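Local coordinates for aminoglycoside phosphotransferase (PDB 4PDY), which probably transfers phosphate from a nucleotide to a small-molecule acceptor, using the protein-kinase-like fold of aminoglycoside phosphotransferases, at residues 67-72 with 139-144; 71-76 with 132-137; 76-81 with 85-90; 114-119 with 125-130; 250-255 with 285-290. All blocks are in the same frame, centred on the assembly; numbering follows the deposited sequence.

Contact 1. Residues 67-72 with 139-144; sequences CRIMVQ and RSFRTD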
# COMPACT_ATOMS: atom_id res chain seq x y z
N CYS A 67 -4.36 -13.08 -13.17
CA CYS A 67 -3.64 -12.21 -14.11
C CYS A 67 -4.58 -11.67 -15.20
O CYS A 67 -4.52 -10.50 -15.56
CB CYS A 67 -2.44 -12.95 -14.73
SG CYS A 67 -1.30 -11.90 -15.64
N ARG A 68 -5.45 -12.53 -15.71
CA ARG A 68 -6.41 -12.11 -16.72
C ARG A 68 -7.37 -11.01 -16.25
O ARG A 68 -7.55 -10.02 -16.96
CB ARG A 68 -7.17 -13.30 -17.30
CG ARG A 68 -6.25 -14.19 -18.13
CD ARG A 68 -7.03 -15.28 -18.81
NE ARG A 68 -6.13 -16.15 -19.57
CZ ARG A 68 -5.72 -15.92 -20.81
NH1 ARG A 68 -6.10 -14.85 -21.50
NH2 ARG A 68 -4.90 -16.80 -21.37
N ILE A 69 -8.00 -11.18 -15.08
CA ILE A 69 -8.88 -10.12 -14.59
C ILE A 69 -8.11 -8.83 -14.29
O ILE A 69 -8.65 -7.73 -14.48
CB ILE A 69 -9.78 -10.57 -13.43
CG1 ILE A 69 -10.90 -9.54 -13.24
CG2 ILE A 69 -8.98 -10.74 -12.16
CD1 ILE A 69 -11.91 -9.88 -12.17
N MSE A 70 -6.88 -8.97 -13.82
CA MSE A 70 -6.05 -7.81 -13.55
C MSE A 70 -5.84 -6.99 -14.82
O MSE A 70 -6.00 -5.77 -14.84
CB MSE A 70 -4.74 -8.29 -12.91
CG MSE A 70 -3.86 -7.15 -12.44
SE MSE A 70 -2.18 -7.87 -11.71
CE MSE A 70 -1.47 -8.62 -13.36
N VAL A 71 -5.46 -7.67 -15.90
CA VAL A 71 -5.31 -7.01 -17.21
C VAL A 71 -6.63 -6.39 -17.67
O VAL A 71 -6.67 -5.23 -18.08
CB VAL A 71 -4.81 -7.99 -18.29
CG1 VAL A 71 -4.96 -7.39 -19.69
CG2 VAL A 71 -3.35 -8.37 -18.05
N GLN A 72 -7.71 -7.15 -17.57
CA GLN A 72 -9.03 -6.62 -17.97
C GLN A 72 -9.46 -5.40 -17.17
O GLN A 72 -10.07 -4.49 -17.72
CB GLN A 72 -10.13 -7.68 -17.91
CG GLN A 72 -10.03 -8.76 -18.97
CD GLN A 72 -10.08 -8.22 -20.39
OE1 GLN A 72 -11.04 -7.55 -20.78
NE2 GLN A 72 -9.05 -8.51 -21.16
N ARG A 139 -14.85 2.08 -11.15
CA ARG A 139 -16.16 2.03 -10.50
C ARG A 139 -17.04 1.04 -11.25
O ARG A 139 -17.04 0.98 -12.48
CB ARG A 139 -16.79 3.43 -10.57
CG ARG A 139 -18.09 3.62 -9.83
CD ARG A 139 -18.45 5.10 -9.75
NE ARG A 139 -17.75 5.79 -8.65
CZ ARG A 139 -18.25 6.02 -7.43
NH1 ARG A 139 -19.48 5.62 -7.12
NH2 ARG A 139 -17.52 6.64 -6.52
N SER A 140 -17.78 0.24 -10.50
CA SER A 140 -18.72 -0.71 -11.08
C SER A 140 -18.07 -1.88 -11.85
O SER A 140 -18.81 -2.70 -12.39
CB SER A 140 -19.74 -0.01 -12.00
OG SER A 140 -20.53 0.93 -11.28
N PHE A 141 -16.73 -1.97 -11.88
CA PHE A 141 -16.07 -3.04 -12.65
C PHE A 141 -15.86 -4.25 -11.76
O PHE A 141 -15.13 -4.18 -10.77
CB PHE A 141 -14.71 -2.59 -13.19
CG PHE A 141 -14.02 -3.68 -14.00
CD1 PHE A 141 -14.46 -3.99 -15.27
CD2 PHE A 141 -13.03 -4.46 -13.44
CE1 PHE A 141 -13.88 -5.02 -15.99
CE2 PHE A 141 -12.45 -5.50 -14.14
CZ PHE A 141 -12.87 -5.77 -15.44
N ARG A 142 -16.51 -5.35 -12.11
CA ARG A 142 -16.36 -6.63 -11.40
C ARG A 142 -16.33 -6.46 -9.90
O ARG A 142 -15.46 -6.97 -9.19
CB ARG A 142 -15.12 -7.37 -11.90
CG ARG A 142 -15.14 -7.72 -13.39
CD ARG A 142 -16.15 -8.79 -13.75
NE ARG A 142 -15.94 -10.03 -12.99
CZ ARG A 142 -15.09 -11.01 -13.33
NH1 ARG A 142 -14.35 -10.95 -14.44
NH2 ARG A 142 -14.98 -12.09 -12.58
N THR A 143 -17.36 -5.79 -9.42
CA THR A 143 -17.44 -5.38 -8.02
C THR A 143 -17.45 -6.54 -7.02
O THR A 143 -16.90 -6.40 -5.93
CB THR A 143 -18.69 -4.50 -7.78
OG1 THR A 143 -18.61 -3.34 -8.60
CG2 THR A 143 -18.79 -4.05 -6.33
N ASP A 144 -18.03 -7.67 -7.40
CA ASP A 144 -18.11 -8.82 -6.51
C ASP A 144 -16.92 -9.79 -6.68
O ASP A 144 -16.96 -10.89 -6.15
CB ASP A 144 -19.43 -9.56 -6.74
CG ASP A 144 -20.64 -8.73 -6.34
OD1 ASP A 144 -20.49 -7.78 -5.54
OD2 ASP A 144 -21.75 -9.03 -6.83
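Ile69 of helix 64-79 and Arg142 of the loop after helix 121-137 face each other with CA atoms 8.8 Å apart, a spacing that leaves contact to side chains reaching inward from both backbones. The helix is the one that packs beside the N-terminal sheet in this protein-kinase-like fold, and the loop belongs to the mainly helical part, so the pair illustrates how two lobes can meet through a few side chains, apolar and charged. Phe141, with CG anti to its own nitrogen (chi1 -179°), sends its ring out to the helix; CZ comes within 3.8 Å of Gln72 O and 4.2 Å of Gln72 CB, while CE2 lies 4.4 Å from Ile69 CG1. Within the loop, Arg142 CG rests over one face of the Phe141 ring, toward the rim. Arg142 then bends at chi2 and chi3, folding its guanidinium back beside the helix. Ile69 CD1 lies over one face of that group, toward its rim, and approaches Arg142 NH1 to 3.5 Å.

Contact 2. Residues 71-76 with 132-137; sequences VQCLRH and AQFHEA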
# COMPACT_ATOMS: atom_id res chain seq x y z
N VAL A 71 -5.46 -7.67 -15.90
CA VAL A 71 -5.31 -7.01 -17.21
C VAL A 71 -6.63 -6.39 -17.67
O VAL A 71 -6.67 -5.23 -18.08
CB VAL A 71 -4.81 -7.99 -18.29
CG1 VAL A 71 -4.96 -7.39 -19.69
CG2 VAL A 71 -3.35 -8.37 -18.05
N GLN A 72 -7.71 -7.15 -17.57
CA GLN A 72 -9.03 -6.62 -17.97
C GLN A 72 -9.46 -5.40 -17.17
O GLN A 72 -10.07 -4.49 -17.72
CB GLN A 72 -10.13 -7.68 -17.91
CG GLN A 72 -10.03 -8.76 -18.97
CD GLN A 72 -10.08 -8.22 -20.39
OE1 GLN A 72 -11.04 -7.55 -20.78
NE2 GLN A 72 -9.05 -8.51 -21.16
N CYS A 73 -9.15 -5.39 -15.88
CA CYS A 73 -9.40 -4.25 -15.04
C CYS A 73 -8.69 -3.01 -15.56
O CYS A 73 -9.28 -1.94 -15.68
CB CYS A 73 -8.99 -4.55 -13.61
SG CYS A 73 -9.31 -3.14 -12.56
N LEU A 74 -7.39 -3.16 -15.84
CA LEU A 74 -6.64 -2.03 -16.36
C LEU A 74 -7.12 -1.60 -17.73
O LEU A 74 -7.17 -0.39 -18.01
CB LEU A 74 -5.15 -2.35 -16.32
CG LEU A 74 -4.60 -2.24 -14.89
CD1 LEU A 74 -3.28 -2.96 -14.75
CD2 LEU A 74 -4.53 -0.78 -14.44
N ARG A 75 -7.50 -2.53 -18.60
CA ARG A 75 -8.01 -2.10 -19.89
C ARG A 75 -9.36 -1.39 -19.73
O ARG A 75 -9.65 -0.44 -20.46
CB ARG A 75 -8.08 -3.26 -20.86
CG ARG A 75 -6.71 -3.57 -21.44
CD ARG A 75 -6.75 -4.64 -22.51
NE ARG A 75 -5.42 -5.19 -22.79
CZ ARG A 75 -5.23 -6.34 -23.41
NH1 ARG A 75 -6.27 -7.06 -23.78
NH2 ARG A 75 -4.01 -6.80 -23.63
N HIS A 76 -10.18 -1.84 -18.78
CA HIS A 76 -11.41 -1.11 -18.49
C HIS A 76 -11.12 0.32 -18.03
O HIS A 76 -11.68 1.30 -18.54
CB HIS A 76 -12.23 -1.85 -17.44
CG HIS A 76 -13.40 -1.05 -16.98
ND1 HIS A 76 -14.64 -1.14 -17.57
CD2 HIS A 76 -13.49 -0.07 -16.05
CE1 HIS A 76 -15.46 -0.28 -17.00
NE2 HIS A 76 -14.78 0.40 -16.09
N ALA A 132 -6.61 7.90 -6.86
CA ALA A 132 -7.99 8.35 -7.01
C ALA A 132 -8.51 8.10 -8.41
O ALA A 132 -9.65 7.70 -8.62
CB ALA A 132 -8.08 9.81 -6.64
N GLN A 133 -7.66 8.37 -9.41
CA GLN A 133 -8.05 8.12 -10.79
C GLN A 133 -8.31 6.64 -11.04
O GLN A 133 -9.23 6.28 -11.76
CB GLN A 133 -6.97 8.64 -11.76
CG GLN A 133 -6.89 10.14 -11.84
CD GLN A 133 -5.82 10.62 -12.79
OE1 GLN A 133 -4.75 10.00 -12.89
NE2 GLN A 133 -6.13 11.67 -13.55
N PHE A 134 -7.46 5.78 -10.48
CA PHE A 134 -7.66 4.34 -10.63
C PHE A 134 -9.00 3.90 -10.02
O PHE A 134 -9.73 3.14 -10.63
CB PHE A 134 -6.49 3.59 -9.98
CG PHE A 134 -6.63 2.08 -10.03
CD1 PHE A 134 -6.72 1.41 -11.23
CD2 PHE A 134 -6.68 1.34 -8.86
CE1 PHE A 134 -6.85 0.03 -11.27
CE2 PHE A 134 -6.79 -0.02 -8.89
CZ PHE A 134 -6.90 -0.68 -10.10
N HIS A 135 -9.29 4.42 -8.85
CA HIS A 135 -10.52 4.05 -8.15
C HIS A 135 -11.73 4.50 -8.95
O HIS A 135 -12.68 3.73 -9.13
CB HIS A 135 -10.52 4.64 -6.75
CG HIS A 135 -11.55 4.04 -5.86
ND1 HIS A 135 -11.32 2.90 -5.13
CD2 HIS A 135 -12.83 4.40 -5.60
CE1 HIS A 135 -12.41 2.59 -4.44
NE2 HIS A 135 -13.34 3.49 -4.72
N GLU A 136 -11.67 5.72 -9.47
CA GLU A 136 -12.78 6.27 -10.24
C GLU A 136 -12.99 5.50 -11.54
O GLU A 136 -14.11 5.18 -11.93
CB GLU A 136 -12.52 7.75 -10.53
CG GLU A 136 -13.59 8.46 -11.35
CD GLU A 136 -14.88 8.73 -10.59
OE1 GLU A 136 -14.94 8.50 -9.36
OE2 GLU A 136 -15.84 9.21 -11.22
N ALA A 137 -11.88 5.23 -12.25
CA ALA A 137 -11.93 4.56 -13.55
C ALA A 137 -12.39 3.11 -13.48
O ALA A 137 -12.67 2.52 -14.51
CB ALA A 137 -10.58 4.63 -14.25
O HOH W 1 -15.98 2.35 -14.58
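The Phe134 ring meets Leu74 and Cys73 at a slant: Leu74 CD2 comes to 4.0 Å from Phe134 CE1, and Cys73 SG lies 5.2 Å from the centroid of the Phe134 ring, 66° off its normal, an oblique sulfur-aromatic contact. Another ring, that of Phe244, meets Phe134 edge-to-face. The His76 imidazole uses its edge instead, with Ala137 O near the ring plane and 3.1 Å from His76 CD2. A water lies in that plane as well, hydrogen-bonded to His76 NE2 at 2.7 Å and giving a weak bond to Ala137 O, so the water bridges imidazole and carbonyl, loosely on the carbonyl side. These groups fill the crossing of helix 64-79, beside the N-terminal sheet of the kinase-like fold, with helix 121-137 of the helical part; the short segments run at 95° with axes 10.4 Å apart. With chi1 at 177°, Phe134 swings its ring to bring CE1 beside Leu74 and Cys73, and the Leu74 side chain crosses it at about a right angle.

Contact 3. Residues 76-81 with 85-90; sequences HAQEQG and FARFVT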
# COMPACT_ATOMS: atom_id res chain seq x y z
N HIS A 76 -10.18 -1.84 -18.78
CA HIS A 76 -11.41 -1.11 -18.49
C HIS A 76 -11.12 0.32 -18.03
O HIS A 76 -11.68 1.30 -18.54
CB HIS A 76 -12.23 -1.85 -17.44
CG HIS A 76 -13.40 -1.05 -16.98
ND1 HIS A 76 -14.64 -1.14 -17.57
CD2 HIS A 76 -13.49 -0.07 -16.05
CE1 HIS A 76 -15.46 -0.28 -17.00
NE2 HIS A 76 -14.78 0.40 -16.09
N ALA A 77 -10.22 0.43 -17.07
CA ALA A 77 -9.82 1.74 -16.58
C ALA A 77 -9.33 2.64 -17.73
O ALA A 77 -9.68 3.82 -17.82
CB ALA A 77 -8.74 1.58 -15.50
N GLN A 78 -8.54 2.06 -18.62
CA GLN A 78 -8.04 2.80 -19.75
C GLN A 78 -9.14 3.33 -20.68
O GLN A 78 -9.04 4.46 -21.20
CB GLN A 78 -7.13 1.91 -20.54
CG GLN A 78 -6.74 2.52 -21.85
CD GLN A 78 -5.80 1.62 -22.53
OE1 GLN A 78 -6.15 0.46 -22.84
NE2 GLN A 78 -4.58 2.07 -22.70
N GLU A 79 -10.17 2.52 -20.93
CA GLU A 79 -11.32 2.96 -21.73
C GLU A 79 -12.06 4.12 -21.07
O GLU A 79 -12.79 4.86 -21.73
CB GLU A 79 -12.32 1.80 -22.01
CG GLU A 79 -11.95 0.91 -23.20
CD GLU A 79 -13.17 0.39 -23.99
OE1 GLU A 79 -14.33 0.66 -23.58
OE2 GLU A 79 -12.98 -0.27 -25.04
N GLN A 80 -11.89 4.26 -19.76
CA GLN A 80 -12.41 5.40 -19.00
C GLN A 80 -11.41 6.57 -18.88
O GLN A 80 -11.71 7.55 -18.21
CB GLN A 80 -12.80 4.94 -17.59
CG GLN A 80 -13.86 3.85 -17.58
CD GLN A 80 -15.14 4.29 -18.23
OE1 GLN A 80 -15.63 3.67 -19.17
NE2 GLN A 80 -15.70 5.39 -17.74
N GLY A 81 -10.23 6.46 -19.50
CA GLY A 81 -9.28 7.57 -19.51
C GLY A 81 -8.03 7.36 -18.67
O GLY A 81 -7.14 8.20 -18.67
N PHE A 85 -0.46 3.60 -15.48
CA PHE A 85 -0.04 2.23 -15.26
C PHE A 85 0.92 1.79 -16.36
O PHE A 85 0.84 2.25 -17.50
CB PHE A 85 -1.23 1.26 -15.17
CG PHE A 85 -1.98 1.09 -16.45
CD1 PHE A 85 -2.85 2.08 -16.91
CD2 PHE A 85 -1.88 -0.08 -17.17
CE1 PHE A 85 -3.52 1.92 -18.10
CE2 PHE A 85 -2.59 -0.26 -18.35
CZ PHE A 85 -3.41 0.73 -18.81
N ALA A 86 1.78 0.87 -15.99
CA ALA A 86 2.70 0.26 -16.94
C ALA A 86 1.93 -0.69 -17.84
O ALA A 86 1.14 -1.51 -17.41
CB ALA A 86 3.81 -0.49 -16.24
N ARG A 87 2.16 -0.59 -19.13
CA ARG A 87 1.41 -1.31 -20.13
C ARG A 87 1.92 -2.72 -20.35
O ARG A 87 3.12 -2.94 -20.61
CB ARG A 87 1.39 -0.55 -21.44
CG ARG A 87 0.96 0.89 -21.32
CD ARG A 87 -0.39 1.05 -20.60
NE ARG A 87 -0.53 2.43 -20.08
CZ ARG A 87 -1.01 3.45 -20.77
NH1 ARG A 87 -1.00 4.65 -20.22
NH2 ARG A 87 -1.46 3.31 -22.02
N PHE A 88 1.01 -3.69 -20.35
CA PHE A 88 1.34 -5.08 -20.49
C PHE A 88 1.69 -5.40 -21.94
O PHE A 88 1.09 -4.90 -22.87
CB PHE A 88 0.15 -5.94 -20.03
CG PHE A 88 -0.22 -5.74 -18.56
CD1 PHE A 88 0.51 -6.34 -17.58
CD2 PHE A 88 -1.30 -4.95 -18.20
CE1 PHE A 88 0.18 -6.18 -16.24
CE2 PHE A 88 -1.63 -4.76 -16.87
CZ PHE A 88 -0.89 -5.38 -15.89
N VAL A 89 2.70 -6.26 -22.09
CA VAL A 89 3.14 -6.77 -23.39
C VAL A 89 2.66 -8.20 -23.49
O VAL A 89 2.82 -8.98 -22.54
CB VAL A 89 4.67 -6.68 -23.54
CG1 VAL A 89 5.08 -7.27 -24.87
CG2 VAL A 89 5.07 -5.21 -23.40
N THR A 90 2.11 -8.58 -24.63
CA THR A 90 1.61 -9.93 -24.82
C THR A 90 2.64 -10.80 -25.53
O THR A 90 3.54 -10.29 -26.18
CB THR A 90 0.31 -9.96 -25.61
OG1 THR A 90 0.49 -9.37 -26.89
CG2 THR A 90 -0.81 -9.22 -24.85
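Gln78, which gives most surface to this contact, reaches from the last turns of helix 64-79 toward Phe85 and Arg87, on the chain that returns to strand 88-89. This is a helix-to-strand connection in the N-terminal sheet region of a protein-kinase-like fold, and the helix ends in a Schellman motif, Gly81 taking positive phi while its N bonds back to Gln78 O. Gln78 has CG anti to its nitrogen (chi1 171°) and an extended chain, which carries its amide out toward Arg87; nearer the backbone, its CB approaches Phe85 CZ obliquely at 4.3 Å. At the far end Gln78 NE2 comes within 3.4 Å of Arg87 NH2, two donors that merely pass each other, their amide and guanidinium planes turned 83° apart. What fixes the arginine lies on its own side: its chain bends back at chi2, NH1 bonds to Thr83 O, and NE sits over the centre of the Phe85 ring face. The backbone bonds thus hold the guanidinium against the Phe85 ring, and Gln78 meets both obliquely from the helix. The same NE donates to Phe85 O across 2.9 Å, with an N-H...O angle of 154° and the acceptor close to the guanidinium plane.

Contact 4. Residues 114-119 with 125-130; sequences QPANFG and AQTAYT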
# COMPACT_ATOMS: atom_id res chain seq x y z
N GLN A 114 11.36 7.48 -10.70
CA GLN A 114 11.98 7.15 -9.45
C GLN A 114 10.89 6.75 -8.48
O GLN A 114 9.76 7.22 -8.59
CB GLN A 114 12.71 8.36 -8.89
CG GLN A 114 11.75 9.46 -8.49
CD GLN A 114 12.45 10.77 -8.26
OE1 GLN A 114 12.47 11.64 -9.14
NE2 GLN A 114 13.06 10.92 -7.10
N PRO A 115 11.22 5.89 -7.52
CA PRO A 115 10.25 5.51 -6.51
C PRO A 115 9.80 6.80 -5.81
O PRO A 115 10.63 7.65 -5.49
CB PRO A 115 11.05 4.59 -5.58
CG PRO A 115 12.48 4.98 -5.79
CD PRO A 115 12.56 5.34 -7.23
N ALA A 116 8.50 6.97 -5.60
CA ALA A 116 7.99 8.20 -5.03
C ALA A 116 8.60 8.45 -3.65
O ALA A 116 8.77 7.54 -2.85
CB ALA A 116 6.47 8.15 -4.89
N ASN A 117 8.91 9.71 -3.40
CA ASN A 117 9.40 10.16 -2.14
C ASN A 117 8.20 10.65 -1.35
O ASN A 117 7.71 11.74 -1.56
CB ASN A 117 10.40 11.29 -2.36
CG ASN A 117 11.01 11.78 -1.07
OD1 ASN A 117 10.49 11.52 0.03
ND2 ASN A 117 12.12 12.50 -1.19
N PHE A 118 7.73 9.80 -0.44
CA PHE A 118 6.53 10.11 0.31
C PHE A 118 6.76 11.18 1.38
O PHE A 118 5.83 11.57 2.09
CB PHE A 118 5.94 8.83 0.94
CG PHE A 118 5.30 7.85 -0.04
CD1 PHE A 118 4.93 8.21 -1.32
CD2 PHE A 118 4.95 6.58 0.40
CE1 PHE A 118 4.30 7.30 -2.16
CE2 PHE A 118 4.30 5.68 -0.42
CZ PHE A 118 3.99 6.03 -1.71
N GLY A 119 7.97 11.72 1.46
CA GLY A 119 8.22 12.90 2.29
C GLY A 119 8.10 14.22 1.55
O GLY A 119 8.29 15.27 2.15
N ALA A 125 1.12 14.14 -3.58
CA ALA A 125 0.02 14.70 -4.35
C ALA A 125 -0.26 13.84 -5.58
O ALA A 125 -1.38 13.50 -5.91
CB ALA A 125 0.36 16.13 -4.80
N GLN A 126 0.81 13.56 -6.33
CA GLN A 126 0.66 12.82 -7.57
C GLN A 126 0.30 11.34 -7.36
O GLN A 126 -0.42 10.77 -8.18
CB GLN A 126 1.89 13.00 -8.50
CG GLN A 126 1.97 14.42 -9.05
CD GLN A 126 0.70 14.83 -9.78
OE1 GLN A 126 0.19 14.10 -10.62
NE2 GLN A 126 0.16 15.99 -9.42
N THR A 127 0.84 10.74 -6.30
CA THR A 127 0.44 9.38 -5.93
C THR A 127 -1.07 9.32 -5.59
O THR A 127 -1.76 8.47 -6.10
CB THR A 127 1.30 8.84 -4.77
OG1 THR A 127 2.69 8.93 -5.13
CG2 THR A 127 0.97 7.40 -4.44
N ALA A 128 -1.52 10.27 -4.78
CA ALA A 128 -2.92 10.36 -4.42
C ALA A 128 -3.79 10.56 -5.66
O ALA A 128 -4.82 9.92 -5.83
CB ALA A 128 -3.12 11.50 -3.44
N TYR A 129 -3.39 11.46 -6.54
CA TYR A 129 -4.14 11.73 -7.75
C TYR A 129 -4.32 10.45 -8.55
O TYR A 129 -5.41 10.11 -9.03
CB TYR A 129 -3.43 12.83 -8.56
CG TYR A 129 -4.20 13.42 -9.72
CD1 TYR A 129 -5.48 13.93 -9.54
CD2 TYR A 129 -3.60 13.55 -10.96
CE1 TYR A 129 -6.16 14.49 -10.61
CE2 TYR A 129 -4.27 14.12 -12.02
CZ TYR A 129 -5.55 14.58 -11.84
OH TYR A 129 -6.23 15.14 -12.89
N THR A 130 -3.21 9.76 -8.76
CA THR A 130 -3.22 8.53 -9.53
C THR A 130 -4.12 7.46 -8.87
O THR A 130 -4.90 6.79 -9.57
CB THR A 130 -1.78 8.03 -9.73
OG1 THR A 130 -1.13 8.91 -10.67
CG2 THR A 130 -1.73 6.61 -10.20
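Thr127 OG1 spends its hydrogen bond on His123 O in the preceding turn of its own helix, and otherwise meets two groups of the segment 114-119 by van der Waals contact. Ala116 CB lies 3.9 Å from Thr127 OG1, and Phe118 CE1 comes to 3.8 Å from the same oxygen, which sits at the edge of the phenyl ring, near its plane. The neighbouring methyl shares the work, Thr127 CG2 being 4.0 Å from Phe118 CE1. The threonine torsion accounts for this: at chi1 -55° the hydroxyl stands beside the backbone N and the methyl lies anti to that N, so that the oxygen comes to the ring edge while the methyl reaches CE1 from out of the ring plane, the two side chains crossing at about a right angle. On the other segment Asn117 turns away from the helix and shapes the backbone instead. Asn117 N bonds to His123 ND1, a separate tie to helix 121-137. Asn117 OD1 accepts from Gly119 N at 2.9 Å, with an N-H...O angle of 149°, making an Asx turn on the way from strand 114-115 to that helix; Gln114 and Pro115 of the strand touch the bound histidine, so the connection runs from the ligand pocket into the helical part of this kinase-like fold.

Contact 5. Residues 250-255 with 285-290; sequences APRALD and RNIPKS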
# COMPACT_ATOMS: atom_id res chain seq x y z
N ALA A 250 -12.43 -2.30 -3.28
CA ALA A 250 -12.26 -1.95 -1.87
C ALA A 250 -12.54 -0.48 -1.68
O ALA A 250 -12.36 0.30 -2.61
CB ALA A 250 -10.87 -2.29 -1.39
N PRO A 251 -12.98 -0.08 -0.46
CA PRO A 251 -13.27 1.32 -0.25
C PRO A 251 -12.05 2.19 -0.47
O PRO A 251 -10.96 1.84 -0.03
CB PRO A 251 -13.73 1.36 1.21
CG PRO A 251 -14.30 0.01 1.46
CD PRO A 251 -13.37 -0.91 0.69
N ARG A 252 -12.27 3.34 -1.10
CA ARG A 252 -11.21 4.28 -1.41
C ARG A 252 -10.40 4.69 -0.18
O ARG A 252 -9.19 4.93 -0.28
CB ARG A 252 -11.80 5.49 -2.12
CG ARG A 252 -10.75 6.40 -2.73
CD ARG A 252 -11.34 7.44 -3.65
NE ARG A 252 -12.00 8.51 -2.89
CZ ARG A 252 -12.13 9.77 -3.31
NH1 ARG A 252 -11.64 10.14 -4.50
NH2 ARG A 252 -12.71 10.68 -2.54
N ALA A 253 -11.03 4.76 0.97
CA ALA A 253 -10.36 5.10 2.21
C ALA A 253 -9.15 4.22 2.51
O ALA A 253 -8.22 4.66 3.22
CB ALA A 253 -11.36 5.04 3.37
N LEU A 254 -9.15 2.98 2.05
CA LEU A 254 -8.00 2.11 2.31
C LEU A 254 -6.73 2.62 1.64
O LEU A 254 -5.72 2.77 2.31
CB LEU A 254 -8.28 0.68 1.89
CG LEU A 254 -9.30 -0.09 2.73
CD1 LEU A 254 -9.44 -1.51 2.21
CD2 LEU A 254 -8.93 -0.10 4.20
N ASP A 255 -6.79 2.93 0.35
CA ASP A 255 -5.63 3.47 -0.32
C ASP A 255 -5.27 4.83 0.28
O ASP A 255 -4.09 5.14 0.47
CB ASP A 255 -5.88 3.60 -1.83
CG ASP A 255 -5.50 2.34 -2.65
OD1 ASP A 255 -4.89 1.36 -2.14
OD2 ASP A 255 -5.87 2.34 -3.86
N ARG A 285 -12.83 12.98 -7.09
CA ARG A 285 -14.18 12.83 -6.54
C ARG A 285 -14.15 13.36 -5.12
O ARG A 285 -13.29 12.99 -4.34
CB ARG A 285 -14.63 11.38 -6.58
CG ARG A 285 -16.03 11.13 -6.04
CD ARG A 285 -16.53 9.74 -6.39
NE ARG A 285 -17.92 9.56 -5.97
CZ ARG A 285 -18.98 10.03 -6.62
NH1 ARG A 285 -18.84 10.75 -7.74
NH2 ARG A 285 -20.20 9.80 -6.15
N ASN A 286 -15.13 14.20 -4.79
CA ASN A 286 -15.33 14.78 -3.46
C ASN A 286 -15.11 13.78 -2.34
O ASN A 286 -15.60 12.64 -2.43
CB ASN A 286 -16.77 15.30 -3.34
CG ASN A 286 -17.07 15.93 -1.99
OD1 ASN A 286 -16.45 16.92 -1.60
ND2 ASN A 286 -18.03 15.37 -1.26
N ILE A 287 -14.40 14.19 -1.29
CA ILE A 287 -14.32 13.37 -0.08
C ILE A 287 -15.44 13.78 0.88
O ILE A 287 -15.40 14.89 1.45
CB ILE A 287 -12.98 13.58 0.64
CG1 ILE A 287 -11.79 13.33 -0.31
CG2 ILE A 287 -12.85 12.68 1.85
CD1 ILE A 287 -10.47 13.79 0.28
N PRO A 288 -16.45 12.91 1.08
CA PRO A 288 -17.49 13.28 2.05
C PRO A 288 -16.98 13.13 3.47
O PRO A 288 -15.97 12.47 3.73
CB PRO A 288 -18.60 12.27 1.79
CG PRO A 288 -17.91 11.10 1.19
CD PRO A 288 -16.72 11.61 0.44
N LYS A 289 -17.70 13.74 4.41
CA LYS A 289 -17.31 13.67 5.80
C LYS A 289 -17.08 12.22 6.27
O LYS A 289 -16.13 11.96 7.01
CB LYS A 289 -18.38 14.33 6.67
CG LYS A 289 -18.03 14.48 8.13
CD LYS A 289 -19.06 15.34 8.87
CE LYS A 289 -18.68 15.46 10.32
NZ LYS A 289 -19.69 16.24 11.09
N SER A 290 -17.98 11.31 5.87
CA SER A 290 -17.88 9.94 6.33
C SER A 290 -16.61 9.25 5.82
O SER A 290 -16.10 8.36 6.47
CB SER A 290 -19.12 9.11 5.93
OG SER A 290 -19.37 9.10 4.53
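Arg252 grips a single carbonyl oxygen with both terminal nitrogens: NH2 donates to Arg285 O at 3.0 Å with an N-H...O angle of 151°, and NH1 reaches the same Arg285 O at 3.3 Å, more bent at 137°. Both come from one face of the carbonyl, NH2 lying well above its plane, yet the oxygen stays close to the guanidinium plane. Outside partners complete the hold, since NH2 forms a salt bridge with Glu291 and NH1 bonds to Phe281 O, which together would limit rotation of the group. In the helical part of this kinase-like fold, the bond thus links the start of helix 252-266 to the turn between helices 271-284 and 289-300, where Pro288 occupies the N-cap position. The arginine reaches there because CG is anti to the backbone N (chi1 -168°) and the chain bends only at chi3. Packing follows round the bonded end: Ile287 CG1 lies 3.6 Å from Arg252 NH2, and Arg285 CB is 3.8 Å from Arg252 NH1.

Contacts 1, 2 and 3 share helix 64-79 and form a cluster: contact 2 has its centre about 8 Å from the centres of contacts 1 and 3. The Phe141 ring of contact 1 packs on Cys73 and His76 of contact 2, and Leu74 of contact 2 touches Phe85 and Phe88 of contact 3. Contacts 3 and 4 follow one another inside the chain loops closed by contacts 1 and 2. Helix 121-137 carries contact 4, about 18 Å from contact 2 centre to centre, toward the histidine pocket. Contact 5 comes later in the chain but packs against contact 2 through His135. Contacts 1 and 2 join the N-terminal sheet region to the helical part; contacts 3 and 4 are local connections.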